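Local coordinates for protein octenoyl-coa reductase/carboxylase (Streptomyces sp., PDB 4A0S) that probably catalyses the NADPH-dependent reductive carboxylation of 2-octenoyl-CoA, supplying an extender unit for cinnabaramide polyketide biosynthesis, at residues D23-L28 and V55-L60; P62-V67 and Y176-A181. All coordinates share one frame; numbering follows the deposited sequence.

Contact 1. Residues D23-L28 and V55-L60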
# COMPACT_ATOMS: atom_id res chain seq x y z
N ASP A 23 44.55 9.51 19.13
CA ASP A 23 44.03 8.91 20.36
C ASP A 23 42.80 9.64 20.84
O ASP A 23 41.98 9.07 21.56
CB ASP A 23 45.10 9.02 21.45
CG ASP A 23 46.23 8.05 21.25
OD1 ASP A 23 46.08 7.15 20.39
OD2 ASP A 23 47.26 8.18 21.95
N THR A 24 42.72 10.92 20.51
CA THR A 24 41.61 11.75 20.95
C THR A 24 41.18 12.63 19.80
O THR A 24 41.88 12.78 18.80
CB THR A 24 41.99 12.68 22.14
OG1 THR A 24 42.88 13.70 21.69
CG2 THR A 24 42.65 11.89 23.28
N TYR A 25 40.00 13.22 19.92
CA TYR A 25 39.60 14.19 18.95
C TYR A 25 38.73 15.25 19.58
O TYR A 25 38.14 15.02 20.63
CB TYR A 25 38.91 13.53 17.76
CG TYR A 25 37.62 12.84 18.07
CD1 TYR A 25 37.61 11.51 18.45
CD2 TYR A 25 36.39 13.51 17.98
CE1 TYR A 25 36.45 10.85 18.72
CE2 TYR A 25 35.20 12.85 18.27
CZ TYR A 25 35.24 11.52 18.64
OH TYR A 25 34.10 10.82 18.93
N LEU A 26 38.67 16.40 18.92
CA LEU A 26 37.84 17.52 19.35
C LEU A 26 36.36 17.21 19.10
O LEU A 26 35.97 16.80 18.00
CB LEU A 26 38.25 18.80 18.62
CG LEU A 26 37.62 20.13 19.03
CD1 LEU A 26 37.93 20.42 20.49
CD2 LEU A 26 38.14 21.25 18.15
N ALA A 27 35.55 17.40 20.12
CA ALA A 27 34.13 17.08 19.99
C ALA A 27 33.27 18.02 20.79
O ALA A 27 33.60 18.37 21.92
CB ALA A 27 33.88 15.65 20.45
N LEU A 28 32.15 18.40 20.19
CA LEU A 28 31.06 19.03 20.90
C LEU A 28 30.40 17.91 21.65
O LEU A 28 29.95 16.93 21.04
CB LEU A 28 30.07 19.67 19.93
CG LEU A 28 29.04 20.58 20.61
CD1 LEU A 28 29.69 21.89 21.13
CD2 LEU A 28 27.90 20.85 19.66
N VAL A 55 38.00 14.19 23.26
CA VAL A 55 37.39 13.01 23.81
C VAL A 55 38.16 11.82 23.26
O VAL A 55 38.75 11.91 22.19
CB VAL A 55 35.87 12.89 23.46
CG1 VAL A 55 35.07 14.03 24.07
CG2 VAL A 55 35.69 12.85 21.96
N PRO A 56 38.15 10.69 23.99
CA PRO A 56 38.88 9.52 23.50
C PRO A 56 38.33 9.04 22.17
O PRO A 56 37.12 8.96 22.00
CB PRO A 56 38.61 8.48 24.58
CG PRO A 56 38.41 9.30 25.83
CD PRO A 56 37.63 10.49 25.35
N MET A 57 39.23 8.73 21.24
CA MET A 57 38.86 8.03 20.02
C MET A 57 38.43 6.60 20.36
O MET A 57 39.25 5.85 20.91
CB MET A 57 40.05 7.97 19.08
CG MET A 57 39.80 7.20 17.80
SD MET A 57 38.54 7.99 16.78
CE MET A 57 39.42 9.39 16.13
N PRO A 58 37.18 6.20 20.03
CA PRO A 58 36.81 4.82 20.34
C PRO A 58 37.39 3.85 19.33
O PRO A 58 37.85 4.26 18.26
CB PRO A 58 35.29 4.84 20.20
CG PRO A 58 35.03 5.85 19.16
CD PRO A 58 36.07 6.93 19.40
N GLU A 59 37.38 2.57 19.70
CA GLU A 59 37.73 1.52 18.79
C GLU A 59 36.58 1.33 17.79
O GLU A 59 35.39 1.38 18.15
CB GLU A 59 38.01 0.25 19.56
CG GLU A 59 38.38 -0.96 18.73
CD GLU A 59 38.52 -2.22 19.57
OE1 GLU A 59 38.08 -2.22 20.75
OE2 GLU A 59 39.06 -3.22 19.05
N LEU A 60 36.97 1.15 16.54
CA LEU A 60 36.01 0.99 15.46
C LEU A 60 35.48 -0.45 15.41
O LEU A 60 36.23 -1.40 15.41
CB LEU A 60 36.73 1.32 14.16
CG LEU A 60 35.93 1.94 13.03
CD1 LEU A 60 35.22 3.23 13.50
CD2 LEU A 60 36.92 2.19 11.93
O HOH W 1 34.95 9.81 21.31
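Y25 and V55 form an antiparallel hydrogen-bonded pair with both side chains on the same face of the sheet. Y25 N donates to V55 O at 2.9 Å, and V55 N returns a bond to Y25 O at 2.8 Å. Beyond the pair, M57 N reaches D23 O at 2.8 Å. The Y25 side chain does most of the apolar work. With CG set between the backbone N and the carbonyl carbon (chi1 64°), the ring slides beneath V55, whose CG2 sits over one face, 3.7 Å from the ring centroid, as a CH-pi contact shifted toward the rim. The same methyl meets A27 CB at 3.7 Å. P58 CD closes on the ring edge near its plane. M57 crosses Y25 at about a right angle, CE and SD oblique to the ring: bent at chi2 and chi3 (64° and 74°), its chain brings CE to 3.6 Å from Y25 CD1 and SD to 5.0 Å from the centroid, a Met-aromatic contact. Y25 OH bonds a water. In place of Y25, an alanine would probably leave V55 CG2 and M57 CE without the ring each packs on, opening a gap beside P58. T24 OG1 turns to E54. Strand 110-112 packs on A27 and V55, while M57 and P58 lean on Y176 and V178 of strand 176-180.

Contact 2. Residues P62-V67 and Y176-A181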
# COMPACT_ATOMS: atom_id res chain seq x y z
N PRO A 62 33.48 -3.66 13.55
CA PRO A 62 33.80 -4.10 12.19
C PRO A 62 32.87 -3.56 11.11
O PRO A 62 33.23 -3.56 9.94
CB PRO A 62 33.70 -5.63 12.28
CG PRO A 62 32.88 -5.89 13.51
CD PRO A 62 33.16 -4.78 14.45
N ASP A 63 31.68 -3.11 11.51
CA ASP A 63 30.70 -2.65 10.55
C ASP A 63 30.69 -1.12 10.55
O ASP A 63 29.82 -0.48 9.98
CB ASP A 63 29.32 -3.16 10.93
CG ASP A 63 28.85 -2.61 12.26
OD1 ASP A 63 29.71 -2.32 13.14
OD2 ASP A 63 27.62 -2.43 12.44
N GLU A 64 31.69 -0.53 11.20
CA GLU A 64 31.71 0.91 11.36
C GLU A 64 32.76 1.59 10.52
O GLU A 64 33.72 0.96 10.07
CB GLU A 64 31.94 1.28 12.81
CG GLU A 64 30.69 1.21 13.65
CD GLU A 64 31.00 1.31 15.12
OE1 GLU A 64 32.18 1.50 15.49
OE2 GLU A 64 30.07 1.19 15.94
N VAL A 65 32.59 2.89 10.35
CA VAL A 65 33.49 3.69 9.56
C VAL A 65 33.83 4.91 10.38
O VAL A 65 32.96 5.48 11.03
CB VAL A 65 32.84 4.09 8.23
CG1 VAL A 65 33.73 5.00 7.47
CG2 VAL A 65 32.54 2.84 7.39
N LEU A 66 35.11 5.27 10.38
CA LEU A 66 35.52 6.47 11.06
C LEU A 66 35.55 7.51 9.99
O LEU A 66 36.23 7.34 8.98
CB LEU A 66 36.89 6.29 11.68
CG LEU A 66 37.41 7.50 12.45
CD1 LEU A 66 36.54 7.82 13.68
CD2 LEU A 66 38.83 7.15 12.84
N VAL A 67 34.81 8.58 10.21
CA VAL A 67 34.71 9.66 9.25
C VAL A 67 35.44 10.85 9.85
O VAL A 67 35.20 11.16 11.01
CB VAL A 67 33.22 10.04 9.02
CG1 VAL A 67 33.09 11.28 8.14
CG2 VAL A 67 32.47 8.86 8.43
N TYR A 176 35.83 13.96 14.20
CA TYR A 176 35.60 12.62 13.69
C TYR A 176 34.29 12.14 14.18
O TYR A 176 33.82 12.56 15.24
CB TYR A 176 36.68 11.64 14.17
CG TYR A 176 38.03 11.97 13.64
CD1 TYR A 176 38.87 12.84 14.34
CD2 TYR A 176 38.50 11.44 12.44
CE1 TYR A 176 40.11 13.16 13.88
CE2 TYR A 176 39.75 11.78 11.94
CZ TYR A 176 40.55 12.65 12.69
OH TYR A 176 41.80 13.04 12.27
N GLY A 177 33.70 11.23 13.42
CA GLY A 177 32.43 10.61 13.77
C GLY A 177 32.63 9.13 13.55
O GLY A 177 33.40 8.72 12.67
N VAL A 178 31.98 8.33 14.38
CA VAL A 178 31.97 6.88 14.19
C VAL A 178 30.55 6.51 13.77
O VAL A 178 29.56 6.86 14.43
CB VAL A 178 32.38 6.12 15.46
CG1 VAL A 178 32.15 4.61 15.30
CG2 VAL A 178 33.84 6.41 15.79
N VAL A 179 30.46 5.84 12.63
CA VAL A 179 29.16 5.55 12.07
C VAL A 179 29.12 4.12 11.62
O VAL A 179 30.14 3.55 11.27
CB VAL A 179 28.84 6.48 10.88
CG1 VAL A 179 29.10 7.93 11.25
CG2 VAL A 179 29.68 6.12 9.63
N ARG A 180 27.93 3.54 11.60
CA ARG A 180 27.76 2.27 10.93
C ARG A 180 27.80 2.52 9.43
O ARG A 180 27.36 3.56 8.96
CB ARG A 180 26.46 1.60 11.34
CG ARG A 180 26.42 1.29 12.82
CD ARG A 180 25.42 0.18 13.12
NE ARG A 180 25.79 -0.46 14.39
CZ ARG A 180 24.94 -1.10 15.19
NH1 ARG A 180 23.66 -1.19 14.86
NH2 ARG A 180 25.35 -1.66 16.31
N ALA A 181 28.34 1.56 8.69
CA ALA A 181 28.49 1.71 7.26
C ALA A 181 27.13 2.00 6.60
O ALA A 181 27.07 2.64 5.56
CB ALA A 181 29.13 0.48 6.68
O HOH W 2 28.45 -0.69 15.34
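D63, E64 and R180 all hold one water: it donates to D63 OD1 and to E64 OE2, the latter at 2.6 Å, and accepts from R180 NE, arriving in the guanidinium plane. D63 OD2 lies 3.3 Å from R180 NE but well out of that plane, so this salt bridge is one of charge alone, the carboxylate and guanidinium being turned 53° apart. E64 OE2 also pairs with R105, which together with the water probably favours the charged carboxylate. E64 OE1 presses on V178 CG1 at 3.1 Å, a tight fit. L66 extends CG anti to its backbone N (chi1 -179°), bringing CD1 to 3.7 Å from V178 CG2 and against Y176 CB. On the face of V65 and V67, V179 CG2 packs 4.0 Å from V65 CB and also meets V67 CG2. Five backbone bonds join the strands, from A181 N to D63 O at one end to the reciprocal pair of V67 and G177 at the other. Strand 117-124 pairs with 64-73, strands 136-139 and 184-186 pack on V67 and V179, and R129 of a second subunit packs on R180. This antiparallel pairing belongs to the curled beta sheet of the GroES-like domain in zinc-type alcohol dehydrogenase relatives.

From the N terminus the chain enters strand 24-31 and comes back at 55-60, where contact 1 closes the loop; 26 residues separate 23-28 from 55-60. Loop residues 57-63 then lead into strand 64-73. Strand 176-180 returns much later to close contact 2, with 108 residues separating 62-67 from 176-181. The two are in series, neither nested nor crossed, with centres about 12 Å apart, and they touch directly: Y25 CE2 lies 3.3 Å from Y176 O, P58 CG packs against V178 CG2, and M57 SD meets L66 CD1. Together they join the small antiparallel sheet of strand 24-31 to the larger mixed sheet containing strand 64-73.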